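Local coordinates for protein VP35 (PDB 6DKU) that is a microbat homologue of the filoviral polymerase cofactor VP35 and probably antagonises interferon responses through the interferon inhibitory domain described here, at residues A[43-54]-A[64-75]; A[9-17]-A[29-37]. The protein carries 1 engineered substitution. All coordinates share one frame; numbering follows the deposited sequence.

Interaction 1 (A[43-54]-A[64-75]); sequences DLQVAMDHFNRE and AIISITQRCEYF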
loop_
_atom_site.group_PDB
_atom_site.type_symbol
_atom_site.label_atom_id
_atom_site.label_comp_id
_atom_site.label_asym_id
_atom_site.label_seq_id
_atom_site.Cartn_x
_atom_site.Cartn_y
_atom_site.Cartn_z
ATOM N N ASP A 43 6.929 13.009 -2.165
ATOM C CA ASP A 43 6.617 11.655 -2.618
ATOM C C ASP A 43 5.108 11.441 -2.711
ATOM O O ASP A 43 4.614 10.845 -3.679
ATOM C CB ASP A 43 7.243 10.621 -1.682
ATOM C CG ASP A 43 8.754 10.672 -1.681
ATOM O OD1 ASP A 43 9.345 11.198 -2.649
ATOM O OD2 ASP A 43 9.353 10.182 -0.705
ATOM N N LEU A 44 4.362 11.926 -1.715
ATOM C CA LEU A 44 2.909 11.816 -1.766
ATOM C C LEU A 44 2.333 12.514 -2.994
ATOM O O LEU A 44 1.406 11.995 -3.620
ATOM C CB LEU A 44 2.277 12.362 -0.484
ATOM C CG LEU A 44 2.502 11.587 0.818
ATOM C CD1 LEU A 44 1.836 12.303 1.971
ATOM C CD2 LEU A 44 1.947 10.187 0.693
ATOM N N GLN A 45 2.867 13.675 -3.378
ATOM C CA GLN A 45 2.268 14.322 -4.543
ATOM C C GLN A 45 2.771 13.708 -5.854
ATOM O O GLN A 45 2.091 13.799 -6.882
ATOM C CB GLN A 45 2.471 15.833 -4.478
ATOM C CG GLN A 45 1.849 16.575 -5.644
ATOM C CD GLN A 45 0.404 16.941 -5.358
ATOM O OE1 GLN A 45 0.101 17.544 -4.329
ATOM N NE2 GLN A 45 -0.506 16.519 -6.245
ATOM N N VAL A 46 3.918 13.034 -5.835
ATOM C CA VAL A 46 4.282 12.210 -6.976
ATOM C C VAL A 46 3.262 11.085 -7.143
ATOM O O VAL A 46 2.669 10.907 -8.217
ATOM C CB VAL A 46 5.719 11.680 -6.812
ATOM C CG1 VAL A 46 5.974 10.559 -7.807
ATOM C CG2 VAL A 46 6.724 12.807 -6.990
ATOM N N ALA A 47 3.027 10.325 -6.070
ATOM C CA ALA A 47 2.063 9.236 -6.125
ATOM C C ALA A 47 0.680 9.735 -6.530
ATOM O O ALA A 47 -0.015 9.093 -7.328
ATOM C CB ALA A 47 2.018 8.534 -4.770
ATOM N N MET A 48 0.270 10.888 -6.000
ATOM C CA MET A 48 -1.057 11.420 -6.284
ATOM C C MET A 48 -1.163 11.896 -7.727
ATOM O O MET A 48 -2.165 11.641 -8.407
ATOM C CB MET A 48 -1.368 12.561 -5.326
ATOM C CG MET A 48 -2.631 13.313 -5.665
ATOM S SD MET A 48 -4.063 12.530 -4.914
ATOM C CE MET A 48 -3.614 12.597 -3.180
ATOM N N ASP A 49 -0.144 12.607 -8.208
ATOM C CA ASP A 49 -0.144 13.046 -9.598
ATOM C C ASP A 49 -0.223 11.855 -10.545
ATOM O O ASP A 49 -0.952 11.896 -11.543
ATOM C CB ASP A 49 1.104 13.883 -9.879
ATOM C CG ASP A 49 1.038 15.268 -9.250
ATOM O OD1 ASP A 49 -0.084 15.730 -8.936
ATOM O OD2 ASP A 49 2.114 15.890 -9.074
ATOM N N HIS A 50 0.509 10.779 -10.239
ATOM C CA HIS A 50 0.458 9.585 -11.077
ATOM C C HIS A 50 -0.922 8.934 -11.035
ATOM O O HIS A 50 -1.460 8.529 -12.074
ATOM C CB HIS A 50 1.539 8.599 -10.636
ATOM C CG HIS A 50 1.521 7.303 -11.386
ATOM N ND1 HIS A 50 2.254 7.096 -12.535
ATOM C CD2 HIS A 50 0.854 6.147 -11.153
ATOM C CE1 HIS A 50 2.044 5.868 -12.974
ATOM N NE2 HIS A 50 1.196 5.272 -12.155
ATOM N N PHE A 51 -1.500 8.820 -9.837
ATOM C CA PHE A 51 -2.849 8.285 -9.679
ATOM C C PHE A 51 -3.851 9.057 -10.532
ATOM O O PHE A 51 -4.627 8.467 -11.296
ATOM C CB PHE A 51 -3.232 8.343 -8.201
ATOM C CG PHE A 51 -4.627 7.876 -7.902
ATOM C CD1 PHE A 51 -4.919 6.523 -7.838
ATOM C CD2 PHE A 51 -5.637 8.789 -7.643
ATOM C CE1 PHE A 51 -6.192 6.087 -7.547
ATOM C CE2 PHE A 51 -6.916 8.362 -7.349
ATOM C CZ PHE A 51 -7.195 7.009 -7.302
ATOM N N ASN A 52 -3.841 10.387 -10.419
ATOM C CA ASN A 52 -4.759 11.192 -11.209
ATOM C C ASN A 52 -4.464 11.087 -12.700
ATOM O O ASN A 52 -5.386 11.170 -13.518
ATOM C CB ASN A 52 -4.702 12.643 -10.746
ATOM C CG ASN A 52 -5.211 12.814 -9.335
ATOM O OD1 ASN A 52 -6.159 12.150 -8.923
ATOM N ND2 ASN A 52 -4.588 13.712 -8.586
ATOM N N ARG A 53 -3.193 10.915 -13.073
ATOM C CA ARG A 53 -2.861 10.674 -14.474
ATOM C C ARG A 53 -3.538 9.404 -14.968
ATOM O O ARG A 53 -4.165 9.391 -16.034
ATOM C CB ARG A 53 -1.343 10.574 -14.650
ATOM C CG ARG A 53 -0.647 11.879 -15.008
ATOM C CD ARG A 53 0.825 11.642 -15.372
ATOM N NE ARG A 53 1.609 11.109 -14.252
ATOM C CZ ARG A 53 2.314 11.854 -13.402
ATOM N NH1 ARG A 53 2.342 13.177 -13.535
ATOM N NH2 ARG A 53 2.992 11.274 -12.413
ATOM N N GLU A 54 -3.435 8.325 -14.187
ATOM C CA GLU A 54 -3.972 7.046 -14.632
ATOM C C GLU A 54 -5.496 7.076 -14.694
ATOM O O GLU A 54 -6.089 6.544 -15.642
ATOM C CB GLU A 54 -3.462 5.920 -13.730
ATOM C CG GLU A 54 -1.935 5.802 -13.678
ATOM C CD GLU A 54 -1.323 5.312 -14.989
ATOM O OE1 GLU A 54 -1.273 6.092 -15.962
ATOM O OE2 GLU A 54 -0.892 4.142 -15.051
ATOM N N ALA A 64 -4.876 2.062 -11.040
ATOM C CA ALA A 64 -4.013 3.213 -10.787
ATOM C C ALA A 64 -3.159 3.003 -9.545
ATOM O O ALA A 64 -1.947 3.266 -9.562
ATOM C CB ALA A 64 -4.858 4.480 -10.645
ATOM N N ILE A 65 -3.781 2.527 -8.459
ATOM C CA ILE A 65 -3.056 2.258 -7.218
ATOM C C ILE A 65 -1.912 1.281 -7.466
ATOM O O ILE A 65 -0.772 1.525 -7.057
ATOM C CB ILE A 65 -4.021 1.735 -6.142
ATOM C CG1 ILE A 65 -4.931 2.857 -5.654
ATOM C CG2 ILE A 65 -3.260 1.116 -4.989
ATOM C CD1 ILE A 65 -6.178 2.334 -4.965
ATOM N N ILE A 66 -2.193 0.164 -8.151
ATOM C CA ILE A 66 -1.108 -0.766 -8.479
ATOM C C ILE A 66 -0.063 -0.091 -9.369
ATOM O O ILE A 66 1.149 -0.360 -9.269
ATOM C CB ILE A 66 -1.698 -2.036 -9.133
ATOM C CG1 ILE A 66 -2.384 -2.917 -8.080
ATOM C CG2 ILE A 66 -0.624 -2.819 -9.864
ATOM C CD1 ILE A 66 -3.090 -4.140 -8.649
ATOM N N SER A 67 -0.514 0.824 -10.223
ATOM C CA SER A 67 0.356 1.479 -11.184
ATOM C C SER A 67 1.368 2.369 -10.490
ATOM O O SER A 67 2.461 2.581 -11.027
ATOM C CB SER A 67 -0.483 2.287 -12.179
ATOM O OG SER A 67 0.319 3.144 -12.976
ATOM N N ILE A 68 1.035 2.901 -9.309
ATOM C CA ILE A 68 2.035 3.656 -8.554
ATOM C C ILE A 68 3.179 2.743 -8.140
ATOM O O ILE A 68 4.355 3.099 -8.273
ATOM C CB ILE A 68 1.411 4.363 -7.334
ATOM C CG1 ILE A 68 0.124 5.131 -7.677
ATOM C CG2 ILE A 68 2.427 5.275 -6.660
ATOM C CD1 ILE A 68 -0.654 5.499 -6.393
ATOM N N THR A 69 2.849 1.558 -7.620
ATOM C CA THR A 69 3.898 0.607 -7.253
ATOM C C THR A 69 4.716 0.170 -8.466
ATOM O O THR A 69 5.878 -0.239 -8.324
ATOM C CB THR A 69 3.302 -0.621 -6.565
ATOM O OG1 THR A 69 2.521 -1.341 -7.517
ATOM C CG2 THR A 69 2.419 -0.195 -5.411
ATOM N N GLN A 70 4.140 0.250 -9.662
ATOM C CA GLN A 70 4.896 -0.219 -10.821
ATOM C C GLN A 70 5.707 0.874 -11.518
ATOM O O GLN A 70 6.851 0.631 -11.916
ATOM C CB GLN A 70 3.949 -0.883 -11.823
ATOM C CG GLN A 70 3.407 -2.214 -11.327
ATOM C CD GLN A 70 4.480 -3.056 -10.678
ATOM O OE1 GLN A 70 5.416 -3.501 -11.340
ATOM N NE2 GLN A 70 4.359 -3.265 -9.374
ATOM N N ARG A 71 5.154 2.074 -11.667
ATOM C CA ARG A 71 5.727 3.097 -12.532
ATOM C C ARG A 71 6.440 4.225 -11.798
ATOM O O ARG A 71 7.382 4.793 -12.350
ATOM C CB ARG A 71 4.636 3.697 -13.423
ATOM C CG ARG A 71 4.203 2.790 -14.559
ATOM C CD ARG A 71 3.809 3.622 -15.761
ATOM N NE ARG A 71 2.417 3.399 -16.136
ATOM C CZ ARG A 71 1.775 4.096 -17.070
ATOM N NH1 ARG A 71 0.506 3.823 -17.352
ATOM N NH2 ARG A 71 2.401 5.070 -17.718
ATOM N N CYS A 72 6.021 4.575 -10.584
ATOM C CA CYS A 72 6.718 5.588 -9.801
ATOM C C CYS A 72 7.957 4.959 -9.183
ATOM O O CYS A 72 7.851 4.036 -8.367
ATOM C CB CYS A 72 5.800 6.166 -8.729
ATOM S SG CYS A 72 4.549 7.304 -9.388
ATOM N N GLU A 73 9.132 5.472 -9.562
ATOM C CA GLU A 73 10.375 4.745 -9.330
ATOM C C GLU A 73 10.710 4.610 -7.849
ATOM O O GLU A 73 11.263 3.582 -7.437
ATOM C CB GLU A 73 11.524 5.421 -10.075
ATOM C CG GLU A 73 12.684 4.486 -10.368
ATOM C CD GLU A 73 12.226 3.104 -10.823
ATOM O OE1 GLU A 73 11.402 3.007 -11.762
ATOM O OE2 GLU A 73 12.689 2.108 -10.229
ATOM N N TYR A 74 10.392 5.616 -7.033
ATOM C CA TYR A 74 10.690 5.505 -5.609
ATOM C C TYR A 74 9.879 4.383 -4.966
ATOM O O TYR A 74 10.441 3.420 -4.434
ATOM C CB TYR A 74 10.431 6.827 -4.891
ATOM C CG TYR A 74 10.535 6.650 -3.399
ATOM C CD1 TYR A 74 11.744 6.304 -2.803
ATOM C CD2 TYR A 74 9.413 6.748 -2.592
ATOM C CE1 TYR A 74 11.840 6.114 -1.433
ATOM C CE2 TYR A 74 9.495 6.557 -1.230
ATOM C CZ TYR A 74 10.707 6.240 -0.652
ATOM O OH TYR A 74 10.773 6.051 0.714
ATOM N N PHE A 75 8.544 4.493 -5.008
ATOM C CA PHE A 75 7.693 3.466 -4.411
ATOM C C PHE A 75 7.951 2.098 -5.013
ATOM O O PHE A 75 7.802 1.081 -4.327
ATOM C CB PHE A 75 6.221 3.838 -4.575
ATOM C CG PHE A 75 5.859 5.118 -3.903
ATOM C CD1 PHE A 75 5.632 5.155 -2.539
ATOM C CD2 PHE A 75 5.780 6.296 -4.631
ATOM C CE1 PHE A 75 5.308 6.336 -1.919
ATOM C CE2 PHE A 75 5.461 7.482 -4.020
ATOM C CZ PHE A 75 5.221 7.504 -2.660
#
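H50, E54, S67 and R71 form the polar end of the contact between helices 43-54 and 64-71, which belong to the helical part of the VP35 interferon inhibitory domain and run 126° apart. S67 OG donates to E54 OE2 (2.6 Å), tilted out of the carboxylate plane on its anti side. The same OE2 takes a salt bridge from R71 NH1 (2.7 Å), the guanidinium standing nearly upright to the carboxylate, 81° between planes. H50 NE2 points at S67 OG as donor, but that bond is modelled too short to trust. H50 is the knob, seated among A64, S67, I68 and R71: with CG anti to the backbone N (chi1 177°), its ring reaches R71, where CE1 lies over one guanidinium face. C72 SG packs obliquely on the ring, 3.6 Å from H50 CG. Apolar contacts continue along the helix. F51 CD1 rests on A64 CB (3.5 Å), and A47 CB touches both I68 CG2 (3.8 Å) and F75 CE2 (3.7 Å). D43 crosses Y74 at about a right angle, OD2 near CE2, while its carboxylate is salt-bridged to R39. One carboxylate oxygen thus serves a hydroxyl and an arginine, and the nearby positive charge probably favours ionised E54.

Interaction 2 (A[9-17]-A[29-37]); sequences PTEFVRVLT and ELVSAIAMV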
loop_
_atom_site.group_PDB
_atom_site.type_symbol
_atom_site.label_atom_id
_atom_site.label_comp_id
_atom_site.label_asym_id
_atom_site.label_seq_id
_atom_site.Cartn_x
_atom_site.Cartn_y
_atom_site.Cartn_z
ATOM N N PRO A 9 0.278 12.109 4.986
ATOM C CA PRO A 9 -0.232 10.743 4.744
ATOM C C PRO A 9 -1.735 10.586 4.898
ATOM O O PRO A 9 -2.365 9.937 4.057
ATOM C CB PRO A 9 0.532 9.908 5.777
ATOM C CG PRO A 9 1.852 10.617 5.890
ATOM C CD PRO A 9 1.556 12.095 5.731
ATOM N N THR A 10 -2.332 11.189 5.931
ATOM C CA THR A 10 -3.750 10.969 6.214
ATOM C C THR A 10 -4.632 11.459 5.071
ATOM O O THR A 10 -5.527 10.738 4.607
ATOM C CB THR A 10 -4.142 11.664 7.520
ATOM O OG1 THR A 10 -3.231 11.290 8.562
ATOM C CG2 THR A 10 -5.553 11.267 7.923
ATOM N N GLU A 11 -4.403 12.691 4.610
ATOM C CA GLU A 11 -5.188 13.208 3.494
ATOM C C GLU A 11 -4.957 12.389 2.221
ATOM O O GLU A 11 -5.903 12.127 1.470
ATOM C CB GLU A 11 -4.867 14.686 3.271
ATOM C CG GLU A 11 -5.546 15.307 2.056
ATOM C CD GLU A 11 -7.001 15.682 2.298
ATOM O OE1 GLU A 11 -7.513 15.467 3.422
ATOM O OE2 GLU A 11 -7.634 16.189 1.346
ATOM N N PHE A 12 -3.712 11.964 1.972
ATOM C CA PHE A 12 -3.423 11.075 0.844
ATOM C C PHE A 12 -4.299 9.824 0.892
ATOM O O PHE A 12 -4.956 9.463 -0.095
ATOM C CB PHE A 12 -1.933 10.697 0.852
ATOM C CG PHE A 12 -1.527 9.743 -0.252
ATOM C CD1 PHE A 12 -1.140 10.222 -1.499
ATOM C CD2 PHE A 12 -1.518 8.369 -0.041
ATOM C CE1 PHE A 12 -0.763 9.350 -2.518
ATOM C CE2 PHE A 12 -1.146 7.489 -1.056
ATOM C CZ PHE A 12 -0.768 7.981 -2.295
ATOM N N VAL A 13 -4.331 9.165 2.052
ATOM C CA VAL A 13 -5.133 7.957 2.218
ATOM C C VAL A 13 -6.616 8.262 2.010
ATOM O O VAL A 13 -7.338 7.483 1.377
ATOM C CB VAL A 13 -4.860 7.335 3.604
ATOM C CG1 VAL A 13 -6.029 6.497 4.064
ATOM C CG2 VAL A 13 -3.602 6.491 3.568
ATOM N N ARG A 14 -7.097 9.396 2.531
ATOM C CA ARG A 14 -8.522 9.708 2.406
ATOM C C ARG A 14 -8.913 9.953 0.952
ATOM O O ARG A 14 -9.938 9.444 0.475
ATOM C CB ARG A 14 -8.885 10.922 3.263
ATOM C CG ARG A 14 -10.367 11.257 3.198
ATOM C CD ARG A 14 -10.709 12.608 3.800
ATOM N NE ARG A 14 -10.126 13.725 3.056
ATOM C CZ ARG A 14 -10.487 14.097 1.827
ATOM N NH1 ARG A 14 -11.441 13.445 1.174
ATOM N NH2 ARG A 14 -9.891 15.132 1.247
ATOM N N VAL A 15 -8.101 10.733 0.230
ATOM C CA VAL A 15 -8.392 11.021 -1.172
ATOM C C VAL A 15 -8.402 9.734 -1.981
ATOM O O VAL A 15 -9.386 9.419 -2.663
ATOM C CB VAL A 15 -7.377 12.021 -1.750
ATOM C CG1 VAL A 15 -7.427 11.988 -3.279
ATOM C CG2 VAL A 15 -7.623 13.415 -1.214
ATOM N N LEU A 16 -7.308 8.967 -1.921
ATOM C CA LEU A 16 -7.235 7.798 -2.790
ATOM C C LEU A 16 -8.274 6.752 -2.406
ATOM O O LEU A 16 -8.916 6.167 -3.284
ATOM C CB LEU A 16 -5.831 7.197 -2.791
ATOM C CG LEU A 16 -4.949 7.717 -3.930
ATOM C CD1 LEU A 16 -4.325 9.060 -3.567
ATOM C CD2 LEU A 16 -3.876 6.701 -4.297
ATOM N N THR A 17 -8.471 6.507 -1.110
ATOM C CA THR A 17 -9.456 5.485 -0.760
ATOM C C THR A 17 -10.884 5.953 -1.003
ATOM O O THR A 17 -11.790 5.115 -1.024
ATOM C CB THR A 17 -9.302 5.030 0.695
ATOM O OG1 THR A 17 -9.279 6.171 1.556
ATOM C CG2 THR A 17 -8.017 4.240 0.869
ATOM N N GLU A 29 -5.246 -1.096 1.929
ATOM C CA GLU A 29 -3.963 -1.282 2.585
ATOM C C GLU A 29 -2.808 -0.846 1.699
ATOM O O GLU A 29 -1.816 -0.324 2.208
ATOM C CB GLU A 29 -3.784 -2.740 3.002
ATOM C CG GLU A 29 -5.029 -3.379 3.574
ATOM C CD GLU A 29 -5.359 -2.897 4.974
ATOM O OE1 GLU A 29 -4.650 -1.998 5.483
ATOM O OE2 GLU A 29 -6.330 -3.425 5.565
ATOM N N LEU A 30 -2.903 -1.046 0.385
ATOM C CA LEU A 30 -1.828 -0.589 -0.489
ATOM C C LEU A 30 -1.741 0.929 -0.491
ATOM O O LEU A 30 -0.641 1.496 -0.476
ATOM C CB LEU A 30 -2.032 -1.116 -1.908
ATOM C CG LEU A 30 -0.931 -0.756 -2.907
ATOM C CD1 LEU A 30 0.454 -1.038 -2.337
ATOM C CD2 LEU A 30 -1.131 -1.518 -4.200
ATOM N N VAL A 31 -2.893 1.602 -0.511
ATOM C CA VAL A 31 -2.908 3.057 -0.370
ATOM C C VAL A 31 -2.212 3.463 0.923
ATOM O O VAL A 31 -1.323 4.326 0.936
ATOM C CB VAL A 31 -4.355 3.579 -0.422
ATOM C CG1 VAL A 31 -4.407 5.053 -0.071
ATOM C CG2 VAL A 31 -4.968 3.314 -1.789
ATOM N N SER A 32 -2.593 2.814 2.026
ATOM C CA SER A 32 -2.001 3.119 3.324
ATOM C C SER A 32 -0.496 2.848 3.339
ATOM O O SER A 32 0.266 3.585 3.975
ATOM C CB SER A 32 -2.710 2.307 4.410
ATOM O OG SER A 32 -2.317 2.734 5.703
ATOM N N ALA A 33 -0.050 1.796 2.648
ATOM C CA ALA A 33 1.372 1.470 2.619
ATOM C C ALA A 33 2.149 2.516 1.841
ATOM O O ALA A 33 3.212 2.973 2.285
ATOM C CB ALA A 33 1.581 0.085 2.004
ATOM N N ILE A 34 1.619 2.910 0.680
ATOM C CA ILE A 34 2.218 3.985 -0.101
ATOM C C ILE A 34 2.365 5.237 0.750
ATOM O O ILE A 34 3.418 5.886 0.746
ATOM C CB ILE A 34 1.382 4.248 -1.369
ATOM C CG1 ILE A 34 1.440 3.036 -2.301
ATOM C CG2 ILE A 34 1.887 5.479 -2.099
ATOM C CD1 ILE A 34 0.591 3.183 -3.537
ATOM N N ALA A 35 1.323 5.586 1.514
ATOM C CA ALA A 35 1.417 6.777 2.355
ATOM C C ALA A 35 2.449 6.596 3.458
ATOM O O ALA A 35 3.219 7.517 3.749
ATOM C CB ALA A 35 0.057 7.116 2.957
ATOM N N MET A 36 2.477 5.418 4.082
ATOM C CA MET A 36 3.401 5.183 5.186
ATOM C C MET A 36 4.849 5.259 4.725
ATOM O O MET A 36 5.725 5.710 5.475
ATOM C CB MET A 36 3.138 3.813 5.814
ATOM C CG MET A 36 1.903 3.716 6.688
ATOM S SD MET A 36 1.391 1.996 6.870
ATOM C CE MET A 36 2.759 1.301 7.783
ATOM N N VAL A 37 5.124 4.816 3.492
ATOM C CA VAL A 37 6.506 4.587 3.065
ATOM C C VAL A 37 7.147 5.825 2.431
ATOM O O VAL A 37 8.377 5.855 2.246
ATOM C CB VAL A 37 6.540 3.374 2.110
ATOM C CG1 VAL A 37 6.226 3.797 0.683
ATOM C CG2 VAL A 37 7.852 2.613 2.228
#
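V31 fits as a knob into a hole formed by F12, V13, L16 and T17, joining the first two helices of the helical bundle of the VP35 interferon inhibitory domain. Helices 9-17 and 29-37 run nearly antiparallel, their axes 155° apart and 9.1 Å at closest approach. Starting at the base of V31, CB meets T17 CG2 at 3.9 Å. CG1, set anti to the backbone N (chi1 171°), goes deepest: it lies 3.7 Å from L16 CB and also touches V13 CA and T17 CG2. CG2, the other branch, reaches L16 CB and T17 CG2 more loosely. One turn on, A35 CB is shared by three residues, with F12 CD2 at 3.6 Å, V13 CG2 at 3.8 Å and P9 CB at 4.0 Å. V13 CG2 also rests against S32 CA. The F12 ring lies against A35 and crosses I34 at about a right angle, CZ touching I34 CG2. L16 CD1 of its own helix lies over one ring face, offset toward the rim, while F12 CE2 presents the ring edge to V31 O at 3.7 Å.

In the fold
From the N terminus, helix 9-18 is followed by a connection and then helix 26-37, and interaction 2 closes that first hairpin before interaction 1 begins. Helix 41-56 follows after a short link, and interaction 1 folds helices 61-71 and 73-76 back on it. The two contacts therefore lie in series, neither nested nor crossed, with centres about 11 Å apart. They share a core: F12 and L16 of helix 9-18 pack on helix 41-56, while I65 and F75 reach helix 26-37, where Y74 OH probably hydrogen-bonds V37 O. Helix 26-37 also ties this bundle to the sheet, E29 bonding Y115 of strand 113-119.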